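Local structure of probable conserved lipoprotein LpqI (Mycobacterium tuberculosis H37Rv, 6GFV) at residues G70-S78 and V333-P341; S87-G97 and R119-I128. The protein cleaves terminal beta-1,4-linked N-acetylglucosamine from peptidoglycan fragments, a step in mycobacterial cell wall recycling. All blocks are in the same frame, centred on the assembly; numbering follows the deposited sequence.

Interaction 1 of 2, residues G70-S78 and V333-P341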
ATOM      1  N   GLY A  70      -1.196  -3.641 -20.873  1.00 31.61           N
ATOM      2  CA  GLY A  70      -2.083  -4.191 -19.858  1.00 33.80           C
ATOM      3  C   GLY A  70      -3.512  -3.680 -19.915  1.00 34.84           C
ATOM      4  O   GLY A  70      -3.776  -2.633 -20.494  1.00 33.38           O
ATOM      5  N   GLY A  71      -4.438  -4.417 -19.306  1.00 37.80           N
ATOM      6  CA  GLY A  71      -5.838  -4.020 -19.293  1.00 34.81           C
ATOM      7  C   GLY A  71      -6.625  -4.545 -18.101  1.00 30.32           C
ATOM      8  O   GLY A  71      -6.106  -5.335 -17.315  1.00 26.55           O
ATOM      9  N   PRO A  72      -7.891  -4.110 -17.963  1.00 25.88           N
ATOM     10  CA  PRO A  72      -8.604  -3.198 -18.859  1.00 26.29           C
ATOM     11  C   PRO A  72      -8.433  -1.754 -18.444  1.00 20.06           C
ATOM     12  O   PRO A  72      -9.063  -0.869 -19.017  1.00 20.76           O
ATOM     13  CB  PRO A  72     -10.057  -3.623 -18.686  1.00 25.80           C
ATOM     14  CG  PRO A  72     -10.121  -3.954 -17.247  1.00 26.63           C
ATOM     15  CD  PRO A  72      -8.777  -4.571 -16.882  1.00 27.31           C
ATOM     16  N   LEU A  73      -7.614  -1.538 -17.421  1.00 20.87           N
ATOM     17  CA  LEU A  73      -7.300  -0.206 -16.933  1.00 20.22           C
ATOM     18  C   LEU A  73      -5.789  -0.111 -16.800  1.00 17.25           C
ATOM     19  O   LEU A  73      -5.099  -1.114 -16.932  1.00 17.12           O
ATOM     20  CB  LEU A  73      -8.007   0.075 -15.601  1.00 22.29           C
ATOM     21  CG  LEU A  73      -9.522   0.333 -15.639  1.00 22.37           C
ATOM     22  CD1 LEU A  73     -10.006   0.565 -14.249  1.00 21.32           C
ATOM     23  CD2 LEU A  73      -9.902   1.518 -16.531  1.00 21.60           C
ATOM     24  N   PRO A  74      -5.266   1.103 -16.582  1.00 18.66           N
ATOM     25  CA  PRO A  74      -3.814   1.239 -16.528  1.00 17.47           C
ATOM     26  C   PRO A  74      -3.163   0.448 -15.394  1.00 15.59           C
ATOM     27  O   PRO A  74      -3.654   0.421 -14.275  1.00 19.71           O
ATOM     28  CB  PRO A  74      -3.621   2.740 -16.329  1.00 17.67           C
ATOM     29  CG  PRO A  74      -4.853   3.348 -16.919  1.00 20.85           C
ATOM     30  CD  PRO A  74      -5.942   2.411 -16.618  1.00 17.17           C
ATOM     31  N   LEU A  75      -2.071  -0.225 -15.711  1.00 15.06           N
ATOM     32  CA  LEU A  75      -1.269  -0.931 -14.721  1.00 14.36           C
ATOM     33  C   LEU A  75      -0.871  -0.018 -13.559  1.00 13.67           C
ATOM     34  O   LEU A  75      -0.452   1.113 -13.790  1.00 13.50           O
ATOM     35  CB  LEU A  75      -0.010  -1.485 -15.387  1.00 14.40           C
ATOM     36  CG  LEU A  75       0.902  -2.401 -14.568  1.00 13.94           C
ATOM     37  CD1 LEU A  75       0.276  -3.780 -14.383  1.00 14.30           C
ATOM     38  CD2 LEU A  75       2.284  -2.505 -15.185  1.00 16.46           C
ATOM     39  N   ALA A  76      -0.994  -0.492 -12.316  1.00 13.09           N
ATOM     40  CA  ALA A  76      -0.483   0.271 -11.167  1.00 12.40           C
ATOM     41  C   ALA A  76       1.035   0.081 -11.012  1.00 12.09           C
ATOM     42  O   ALA A  76       1.529  -1.030 -11.132  1.00 12.19           O
ATOM     43  CB  ALA A  76      -1.201  -0.142  -9.863  1.00 12.06           C
ATOM     44  N   VAL A  77       1.764   1.159 -10.731  1.00 11.81           N
ATOM     45  CA  VAL A  77       3.207   1.066 -10.486  1.00 11.60           C
ATOM     46  C   VAL A  77       3.593   1.706  -9.152  1.00 11.15           C
ATOM     47  O   VAL A  77       3.489   2.919  -8.994  1.00 11.10           O
ATOM     48  CB  VAL A  77       4.022   1.734 -11.623  1.00 11.89           C
ATOM     49  CG1 VAL A  77       5.522   1.514 -11.419  1.00 11.78           C
ATOM     50  CG2 VAL A  77       3.565   1.225 -12.970  1.00 12.42           C
ATOM     51  N   SER A  78       4.053   0.890  -8.207  1.00 10.93           N
ATOM     52  CA  SER A  78       4.278   1.362  -6.841  1.00 10.58           C
ATOM     53  C   SER A  78       5.742   1.275  -6.390  1.00 10.60           C
ATOM     54  O   SER A  78       6.527   0.531  -6.967  1.00 14.99           O
ATOM     55  CB  SER A  78       3.415   0.563  -5.875  1.00 10.38           C
ATOM     56  OG  SER A  78       3.863  -0.765  -5.828  1.00 13.44           O
ATOM     57  N   VAL A 333     -10.344  -0.740  -6.818  1.00 12.84           N
ATOM     58  CA  VAL A 333      -9.071  -0.579  -7.490  1.00 12.73           C
ATOM     59  C   VAL A 333      -9.281   0.138  -8.833  1.00 13.13           C
ATOM     60  O   VAL A 333      -8.461   0.963  -9.220  1.00 12.91           O
ATOM     61  CB  VAL A 333      -8.324  -1.933  -7.646  1.00 21.55           C
ATOM     62  CG1 VAL A 333      -8.144  -2.583  -6.283  1.00 12.70           C
ATOM     63  CG2 VAL A 333      -9.041  -2.866  -8.555  1.00 24.45           C
ATOM     64  N   ALA A 334     -10.408  -0.102  -9.502  1.00 13.76           N
ATOM     65  CA  ALA A 334     -10.708   0.655 -10.715  1.00 14.19           C
ATOM     66  C   ALA A 334     -10.775   2.157 -10.421  1.00 13.73           C
ATOM     67  O   ALA A 334     -10.241   2.969 -11.176  1.00 13.79           O
ATOM     68  CB  ALA A 334     -12.016   0.173 -11.348  1.00 16.88           C
ATOM     69  N   THR A 335     -11.427   2.508  -9.320  1.00 13.32           N
ATOM     70  CA  THR A 335     -11.602   3.889  -8.894  1.00 12.90           C
ATOM     71  C   THR A 335     -10.244   4.507  -8.603  1.00 12.30           C
ATOM     72  O   THR A 335      -9.972   5.637  -8.978  1.00 12.23           O
ATOM     73  CB  THR A 335     -12.517   3.995  -7.614  1.00 12.57           C
ATOM     74  OG1 THR A 335     -13.807   3.440  -7.873  1.00 13.19           O
ATOM     75  CG2 THR A 335     -12.684   5.425  -7.177  1.00 15.17           C
ATOM     76  N   MET A 336      -9.391   3.741  -7.934  1.00 11.94           N
ATOM     77  CA  MET A 336      -8.022   4.155  -7.648  1.00 11.45           C
ATOM     78  C   MET A 336      -7.237   4.419  -8.937  1.00 13.75           C
ATOM     79  O   MET A 336      -6.550   5.422  -9.051  1.00 11.63           O
ATOM     80  CB  MET A 336      -7.310   3.086  -6.801  1.00 11.16           C
ATOM     81  CG  MET A 336      -5.819   3.308  -6.583  1.00 10.77           C
ATOM     82  SD  MET A 336      -4.994   1.965  -5.714  1.00 11.39           S
ATOM     83  CE  MET A 336      -4.715   0.822  -7.064  1.00 12.88           C
ATOM     84  N   LYS A 337      -7.363   3.520  -9.907  1.00 12.47           N
ATOM     85  CA  LYS A 337      -6.579   3.613 -11.141  1.00 12.93           C
ATOM     86  C   LYS A 337      -7.057   4.734 -12.051  1.00 13.31           C
ATOM     87  O   LYS A 337      -6.266   5.315 -12.768  1.00 13.50           O
ATOM     88  CB  LYS A 337      -6.602   2.286 -11.899  1.00 13.54           C
ATOM     89  CG  LYS A 337      -5.646   1.253 -11.336  1.00 13.31           C
ATOM     90  CD  LYS A 337      -5.799  -0.075 -12.014  1.00 13.95           C
ATOM     91  CE  LYS A 337      -4.724  -1.051 -11.569  1.00 13.82           C
ATOM     92  NZ  LYS A 337      -4.737  -2.252 -12.403  1.00 14.54           N
ATOM     93  N   GLY A 338      -8.344   5.048 -12.010  1.00 13.48           N
ATOM     94  CA  GLY A 338      -8.879   6.105 -12.837  1.00 14.45           C
ATOM     95  C   GLY A 338      -9.134   5.674 -14.269  1.00 15.61           C
ATOM     96  O   GLY A 338      -8.837   4.551 -14.654  1.00 16.28           O
ATOM     97  N   PRO A 339      -9.683   6.575 -15.083  1.00 20.92           N
ATOM     98  CA  PRO A 339     -10.130   6.126 -16.403  1.00 23.06           C
ATOM     99  C   PRO A 339      -8.994   6.001 -17.397  1.00 27.17           C
ATOM    100  O   PRO A 339      -7.938   6.611 -17.218  1.00 23.85           O
ATOM    101  CB  PRO A 339     -11.119   7.214 -16.829  1.00 24.33           C
ATOM    102  CG  PRO A 339     -10.675   8.431 -16.119  1.00 26.24           C
ATOM    103  CD  PRO A 339      -9.961   8.002 -14.850  1.00 23.64           C
ATOM    104  N   ASN A 340      -9.207   5.186 -18.423  1.00 31.50           N
ATOM    105  CA  ASN A 340      -8.269   5.104 -19.536  1.00 40.93           C
ATOM    106  C   ASN A 340      -8.179   6.387 -20.333  1.00 48.84           C
ATOM    107  O   ASN A 340      -9.177   7.078 -20.523  1.00 48.46           O
ATOM    108  CB  ASN A 340      -8.651   3.968 -20.471  1.00 38.33           C
ATOM    109  CG  ASN A 340      -8.187   2.645 -19.964  1.00 35.89           C
ATOM    110  OD1 ASN A 340      -7.040   2.505 -19.549  1.00 29.29           O
ATOM    111  ND2 ASN A 340      -9.069   1.663 -19.977  1.00 37.25           N
ATOM    112  N   PRO A 341      -6.972   6.717 -20.800  1.00 58.09           N
ATOM    113  CA  PRO A 341      -6.884   7.862 -21.704  1.00 63.69           C
ATOM    114  C   PRO A 341      -7.488   7.479 -23.054  1.00 64.65           C
ATOM    115  O   PRO A 341      -7.316   6.353 -23.519  1.00 65.27           O
ATOM    116  CB  PRO A 341      -5.379   8.140 -21.790  1.00 66.19           C
ATOM    117  CG  PRO A 341      -4.722   6.847 -21.417  1.00 65.65           C
ATOM    118  CD  PRO A 341      -5.659   6.116 -20.499  1.00 61.94           C
TER
HETATM  119  O   HOH W   1      -4.417  -3.403 -15.156  1.00 32.15           O

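Interaction 2 of 2, residues S87-G97 and R119-I128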
ATOM      1  N   SER A  87      14.516   5.354   0.441  1.00 16.14           N
ATOM      2  CA  SER A  87      14.338   6.139  -0.771  1.00 15.76           C
ATOM      3  C   SER A  87      14.844   5.384  -1.993  1.00 15.82           C
ATOM      4  O   SER A  87      15.947   5.615  -2.451  1.00 16.11           O
ATOM      5  CB  SER A  87      15.039   7.488  -0.620  1.00 15.89           C
ATOM      6  OG  SER A  87      15.192   8.142  -1.862  1.00 15.66           O
ATOM      7  N   ARG A  88      14.023   4.471  -2.504  1.00 15.57           N
ATOM      8  CA  ARG A  88      14.401   3.612  -3.634  1.00 18.29           C
ATOM      9  C   ARG A  88      14.909   4.369  -4.869  1.00 15.57           C
ATOM     10  O   ARG A  88      15.826   3.913  -5.551  1.00 15.88           O
ATOM     11  CB  ARG A  88      13.222   2.732  -4.048  1.00 15.34           C
ATOM     12  CG  ARG A  88      13.579   1.711  -5.112  1.00 17.51           C
ATOM     13  CD  ARG A  88      14.591   0.727  -4.562  1.00 18.44           C
ATOM     14  NE  ARG A  88      15.221  -0.136  -5.559  1.00 20.38           N
ATOM     15  CZ  ARG A  88      16.392   0.125  -6.134  1.00 18.98           C
ATOM     16  NH1 ARG A  88      17.047   1.241  -5.837  1.00 16.75           N
ATOM     17  NH2 ARG A  88      16.901  -0.728  -7.012  1.00 16.99           N
ATOM     18  N   LEU A  89      14.329   5.531  -5.142  1.00 16.72           N
ATOM     19  CA  LEU A  89      14.614   6.260  -6.373  1.00 15.06           C
ATOM     20  C   LEU A  89      15.580   7.422  -6.165  1.00 15.27           C
ATOM     21  O   LEU A  89      15.618   8.359  -6.961  1.00 15.10           O
ATOM     22  CB  LEU A  89      13.309   6.778  -6.988  1.00 14.52           C
ATOM     23  CG  LEU A  89      12.231   5.737  -7.316  1.00 14.28           C
ATOM     24  CD1 LEU A  89      10.987   6.393  -7.937  1.00 13.79           C
ATOM     25  CD2 LEU A  89      12.784   4.644  -8.230  1.00 14.53           C
ATOM     26  N   ARG A  90      16.352   7.366  -5.085  1.00 15.67           N
ATOM     27  CA  ARG A  90      17.303   8.435  -4.773  1.00 15.93           C
ATOM     28  C   ARG A  90      18.230   8.773  -5.955  1.00 16.08           C
ATOM     29  O   ARG A  90      18.590   9.927  -6.160  1.00 16.07           O
ATOM     30  CB  ARG A  90      18.131   8.062  -3.538  1.00 16.45           C
ATOM     31  CG  ARG A  90      18.896   6.760  -3.645  1.00 16.87           C
ATOM     32  CD  ARG A  90      19.569   6.411  -2.323  1.00 17.40           C
ATOM     33  NE  ARG A  90      20.340   5.177  -2.403  1.00 25.29           N
ATOM     34  CZ  ARG A  90      19.812   3.956  -2.398  1.00 32.27           C
ATOM     35  NH1 ARG A  90      18.495   3.785  -2.317  1.00 35.27           N
ATOM     36  NH2 ARG A  90      20.603   2.895  -2.478  1.00 32.85           N
ATOM     37  N   SER A  91      18.593   7.768  -6.738  1.00 16.23           N
ATOM     38  CA  SER A  91      19.530   7.977  -7.840  1.00 16.43           C
ATOM     39  C   SER A  91      18.904   8.785  -8.972  1.00 17.52           C
ATOM     40  O   SER A  91      19.610   9.321  -9.822  1.00 18.34           O
ATOM     41  CB  SER A  91      20.020   6.637  -8.383  1.00 16.74           C
ATOM     42  OG  SER A  91      19.004   6.008  -9.146  1.00 16.39           O
ATOM     43  N   LEU A  92      17.577   8.876  -8.974  1.00 15.53           N
ATOM     44  CA  LEU A  92      16.848   9.443 -10.103  1.00 15.15           C
ATOM     45  C   LEU A  92      16.085  10.724  -9.823  1.00 17.51           C
ATOM     46  O   LEU A  92      15.841  11.490 -10.743  1.00 18.73           O
ATOM     47  CB  LEU A  92      15.844   8.426 -10.653  1.00 14.90           C
ATOM     48  CG  LEU A  92      16.352   7.080 -11.150  1.00 15.70           C
ATOM     49  CD1 LEU A  92      15.199   6.314 -11.767  1.00 14.91           C
ATOM     50  CD2 LEU A  92      17.483   7.253 -12.137  1.00 16.98           C
ATOM     51  N   ILE A  93      15.672  10.946  -8.577  1.00 20.19           N
ATOM     52  CA  ILE A  93      14.826  12.103  -8.290  1.00 17.88           C
ATOM     53  C   ILE A  93      15.464  13.087  -7.311  1.00 14.68           C
ATOM     54  O   ILE A  93      14.775  13.789  -6.585  1.00 14.52           O
ATOM     55  CB  ILE A  93      13.435  11.672  -7.762  1.00 14.08           C
ATOM     56  CG1 ILE A  93      13.519  10.982  -6.400  1.00 14.28           C
ATOM     57  CG2 ILE A  93      12.754  10.758  -8.751  1.00 16.30           C
ATOM     58  CD1 ILE A  93      12.156  10.644  -5.806  1.00 13.95           C
ATOM     59  N   GLY A  94      16.791  13.135  -7.311  1.00 15.10           N
ATOM     60  CA  GLY A  94      17.518  14.160  -6.590  1.00 15.39           C
ATOM     61  C   GLY A  94      18.043  13.769  -5.223  1.00 15.76           C
ATOM     62  O   GLY A  94      18.247  14.633  -4.371  1.00 15.93           O
ATOM     63  N   GLY A  95      18.261  12.480  -5.004  1.00 15.93           N
ATOM     64  CA  GLY A  95      18.809  12.007  -3.742  1.00 16.35           C
ATOM     65  C   GLY A  95      17.803  11.575  -2.682  1.00 16.19           C
ATOM     66  O   GLY A  95      16.594  11.625  -2.894  1.00 15.72           O
ATOM     67  N   THR A  96      18.314  11.134  -1.533  1.00 17.93           N
ATOM     68  CA  THR A  96      17.456  10.703  -0.432  1.00 19.98           C
ATOM     69  C   THR A  96      16.680  11.867   0.156  1.00 21.09           C
ATOM     70  O   THR A  96      15.544  11.715   0.595  1.00 21.23           O
ATOM     71  CB  THR A  96      18.255  10.064   0.720  1.00 17.14           C
ATOM     72  OG1 THR A  96      19.205  11.013   1.199  1.00 17.55           O
ATOM     73  CG2 THR A  96      18.985   8.815   0.274  1.00 18.44           C
ATOM     74  N   GLY A  97      17.313  13.030   0.182  1.00 16.51           N
ATOM     75  CA  GLY A  97      16.833  14.130   0.984  1.00 16.49           C
ATOM     76  C   GLY A  97      16.887  13.776   2.466  1.00 16.87           C
ATOM     77  O   GLY A  97      17.358  12.704   2.840  1.00 17.17           O
ATOM     78  N   ARG A 119       9.273  16.015  -5.699  1.00 13.41           N
ATOM     79  CA  ARG A 119       9.620  14.594  -5.770  1.00 13.17           C
ATOM     80  C   ARG A 119       8.510  13.771  -6.434  1.00 13.08           C
ATOM     81  O   ARG A 119       8.781  12.874  -7.227  1.00 13.14           O
ATOM     82  CB  ARG A 119       9.933  14.048  -4.366  1.00 12.75           C
ATOM     83  CG  ARG A 119      11.280  14.549  -3.759  1.00 12.83           C
ATOM     84  CD  ARG A 119      11.553  14.066  -2.316  1.00 12.44           C
ATOM     85  NE  ARG A 119      12.056  12.699  -2.252  1.00 12.24           N
ATOM     86  CZ  ARG A 119      13.330  12.350  -2.417  1.00 13.06           C
ATOM     87  NH1 ARG A 119      14.251  13.276  -2.644  1.00 12.68           N
ATOM     88  NH2 ARG A 119      13.684  11.070  -2.355  1.00 12.18           N
ATOM     89  N   GLY A 120       7.257  14.094  -6.127  1.00 12.98           N
ATOM     90  CA  GLY A 120       6.119  13.400  -6.717  1.00 12.92           C
ATOM     91  C   GLY A 120       6.010  13.641  -8.217  1.00 15.91           C
ATOM     92  O   GLY A 120       5.652  12.745  -8.985  1.00 13.36           O
ATOM     93  N   ARG A 121       6.311  14.868  -8.621  1.00 13.74           N
ATOM     94  CA  ARG A 121       6.315  15.257 -10.022  1.00 14.24           C
ATOM     95  C   ARG A 121       7.333  14.445 -10.833  1.00 14.37           C
ATOM     96  O   ARG A 121       7.035  13.972 -11.921  1.00 14.58           O
ATOM     97  CB  ARG A 121       6.619  16.746 -10.126  1.00 14.62           C
ATOM     98  CG  ARG A 121       6.105  17.420 -11.371  1.00 27.67           C
ATOM     99  CD  ARG A 121       6.691  18.818 -11.510  1.00 26.21           C
ATOM    100  NE  ARG A 121       6.002  19.793 -10.678  1.00 26.60           N
ATOM    101  CZ  ARG A 121       6.576  20.541  -9.739  1.00 27.70           C
ATOM    102  NH1 ARG A 121       7.877  20.448  -9.497  1.00 25.71           N
ATOM    103  NH2 ARG A 121       5.840  21.398  -9.046  1.00 30.05           N
ATOM    104  N   GLN A 122       8.537  14.298 -10.286  1.00 14.26           N
ATOM    105  CA  GLN A 122       9.599  13.509 -10.907  1.00 14.38           C
ATOM    106  C   GLN A 122       9.240  12.016 -10.964  1.00 14.06           C
ATOM    107  O   GLN A 122       9.546  11.332 -11.937  1.00 14.25           O
ATOM    108  CB  GLN A 122      10.917  13.721 -10.154  1.00 14.33           C
ATOM    109  CG  GLN A 122      11.436  15.174 -10.230  1.00 14.71           C
ATOM    110  CD  GLN A 122      12.809  15.343  -9.610  1.00 14.71           C
ATOM    111  OE1 GLN A 122      13.785  14.774 -10.081  1.00 14.86           O
ATOM    112  NE2 GLN A 122      12.883  16.107  -8.536  1.00 14.57           N
ATOM    113  N   MET A 123       8.591  11.520  -9.916  1.00 13.60           N
ATOM    114  CA  MET A 123       8.106  10.146  -9.877  1.00 13.70           C
ATOM    115  C   MET A 123       7.015   9.878 -10.918  1.00 13.44           C
ATOM    116  O   MET A 123       6.982   8.822 -11.528  1.00 13.42           O
ATOM    117  CB  MET A 123       7.571   9.799  -8.477  1.00 12.79           C
ATOM    118  CG  MET A 123       8.631   9.319  -7.501  1.00 13.27           C
ATOM    119  SD  MET A 123       7.930   8.722  -5.934  1.00 12.00           S
ATOM    120  CE  MET A 123       7.563  10.263  -5.129  1.00 12.04           C
ATOM    121  N   ARG A 124       6.126  10.835 -11.128  1.00 13.63           N
ATOM    122  CA  ARG A 124       5.067  10.648 -12.116  1.00 13.82           C
ATOM    123  C   ARG A 124       5.603  10.640 -13.568  1.00 14.30           C
ATOM    124  O   ARG A 124       5.097   9.909 -14.421  1.00 15.69           O
ATOM    125  CB  ARG A 124       3.997  11.721 -11.969  1.00 13.94           C
ATOM    126  CG  ARG A 124       2.845  11.551 -12.954  1.00 20.80           C
ATOM    127  CD  ARG A 124       1.764  12.590 -12.777  1.00 30.62           C
ATOM    128  NE  ARG A 124       1.938  13.758 -13.638  1.00 44.21           N
ATOM    129  CZ  ARG A 124       2.379  14.947 -13.232  1.00 53.82           C
ATOM    130  NH1 ARG A 124       2.717  15.150 -11.965  1.00 52.66           N
ATOM    131  NH2 ARG A 124       2.491  15.939 -14.104  1.00 59.84           N
ATOM    132  N   LYS A 125       6.627  11.435 -13.847  1.00 14.63           N
ATOM    133  CA  LYS A 125       7.263  11.397 -15.167  1.00 20.25           C
ATOM    134  C   LYS A 125       7.917  10.037 -15.466  1.00 14.98           C
ATOM    135  O   LYS A 125       7.946   9.601 -16.617  1.00 15.29           O
ATOM    136  CB  LYS A 125       8.301  12.514 -15.297  1.00 24.01           C
ATOM    137  CG  LYS A 125       7.716  13.910 -15.334  1.00 31.93           C
ATOM    138  CD  LYS A 125       8.799  14.967 -15.182  1.00 40.10           C
ATOM    139  CE  LYS A 125       8.266  16.226 -14.514  1.00 45.81           C
ATOM    140  NZ  LYS A 125       9.286  16.844 -13.610  1.00 47.53           N
ATOM    141  N   LEU A 126       8.448   9.383 -14.437  1.00 14.56           N
ATOM    142  CA  LEU A 126       9.062   8.071 -14.616  1.00 14.42           C
ATOM    143  C   LEU A 126       8.037   6.974 -14.863  1.00 14.21           C
ATOM    144  O   LEU A 126       8.357   5.961 -15.466  1.00 14.25           O
ATOM    145  CB  LEU A 126       9.920   7.698 -13.410  1.00 14.06           C
ATOM    146  CG  LEU A 126      11.187   8.517 -13.155  1.00 14.27           C
ATOM    147  CD1 LEU A 126      11.760   8.206 -11.791  1.00 13.86           C
ATOM    148  CD2 LEU A 126      12.212   8.270 -14.243  1.00 14.69           C
ATOM    149  N   GLY A 127       6.802   7.180 -14.402  1.00 13.99           N
ATOM    150  CA  GLY A 127       5.768   6.174 -14.547  1.00 13.78           C
ATOM    151  C   GLY A 127       5.154   5.670 -13.236  1.00 13.24           C
ATOM    152  O   GLY A 127       4.301   4.788 -13.256  1.00 13.05           O
ATOM    153  N   ILE A 128       5.609   6.209 -12.107  1.00 13.03           N
ATOM    154  CA  ILE A 128       5.084   5.854 -10.786  1.00 12.56           C
ATOM    155  C   ILE A 128       3.637   6.336 -10.648  1.00 12.53           C
ATOM    156  O   ILE A 128       3.347   7.489 -10.953  1.00 12.80           O
ATOM    157  CB  ILE A 128       5.923   6.479  -9.641  1.00 12.41           C
ATOM    158  CG1 ILE A 128       7.360   5.961  -9.659  1.00 13.74           C
ATOM    159  CG2 ILE A 128       5.290   6.200  -8.260  1.00 11.97           C
ATOM    160  CD1 ILE A 128       7.462   4.437  -9.658  1.00 12.22           C
TER
HETATM  161  O   HOH W   2      13.950  13.713 -12.295  1.00 25.88           O
HETATM  162  O   HOH W   3      14.491  15.482  -4.467  1.00 30.22           O

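Interaction 1 of 2, residues G70-S78 and V333-P341
Leu-73 and Pro-74, in the loop leading into barrel strand 76-83 of this TIM-barrel family hydrolase, and Ala-76 at its start meet Lys-337, the last residue of helix 323-337, and Asn-340 in the loop after it. Asn-340 ND2 donates to Pro-72 O at 2.7 Å, with an N-H...O angle of 157°. The acceptor lies nearly in the amide plane. The other end of the same amide is close to the next proline, Asn-340 OD1 lying 3.1 Å from Pro-74 CD. Leu-73 parts its two methyls: CD1 packs on Ala-334 CB at 3.6 Å, and CD2 sits 3.5 Å from Asn-340 ND2. The extended Lys-337 chain runs past the Pro-74 carbonyl, its CD 3.2 Å from Pro-74 O, and brings CE to 4.0 Å from Ala-76 CB. Its NZ is bonded to Gly-46 O and Gln-24 OE1. A water donates to Leu-73 O at 3.0 Å and accepts a weak bond from Lys-337 NZ. Gly-338, with positive phi, turns the chain out of the helix. Ser-5 and Arg-4 also bond the Asn-340 amide. Beyond the contact, strand 76-83 pairs with strands 47-50 and 130-131, and Leu-75 packs on helix 62-69.

Interaction 2 of 2, residues S87-G97 and R119-I128
Arg-119 on helix 109-126 of the TIM-barrel domain holds Gly-95 in the loop after strand 86-87. Its guanidinium grips one atom end-on: NH1 and NH2 donate to Gly-95 O at 2.9 and 3.0 Å. The oxygen lies in the guanidinium plane, while NH1 stands above the carbonyl plane and NH2 lies in it. The bend at chi3 (80°) turns the group toward the loop. NH2 also forms a salt bridge with Glu-81, which accepts from Ser-87 OG and Leu-89 N as well. The carboxylate thus joins helix and loop, and would probably balance the arginine charge. Ile-93 CD1 covers one guanidinium face near its rim, 3.8 Å from Arg-119 NH2, and Thr-96 O lies over the opposite face.

Two waters bridge the segments. One donates to Gln-122 OE1 and, weakly, to Leu-92 O. The other donates to Ile-93 O at 2.7 Å and accepts a weak bond from Arg-119 NH1. Gln-122 NE2 is bonded to Asp-118.

The apolar part is made by Leu-89, Leu-92 and Ile-93 against the helix side chains and Ile-128. Ile-93 CG2 rests 3.8 Å from Gln-122 CB. Leu-89 CD1 packs on Met-123 CG at 3.8 Å and meets Ile-128 CG1 tip to tip at 4.0 Å. Leu-92 CD1 lies 3.9 Å from Leu-126 CD1.

A Schellman motif with Gly-127 as C-prime residue ends the helix. The loop held here carries Arg-88, which probably binds substrate, as in related enzymes. Ile-93 and Met-123 also touch Glu-81 of strand 76-83, and helix 156-172 packs on Arg-119 and Met-123.

Overall arrangement
From the N terminus the chain first passes residues 70-78, which lead into strand 76-83. It then turns through the loop 87-97 and runs back along helix 109-126. Interaction 2 closes this short loop, with 21 residues between its segments. Interaction 1 closes only when the chain returns from its last helix, with 254 residues between its segments, so interaction 2 is nested inside it. The larger loop ties the start of a barrel strand to the C-terminal end of the chain; the smaller one ties the loop after strand 86-87 to helix 109-126. Their centres are 21 Å apart, yet they touch where Val-77 packs against Gly-127 and Ile-128.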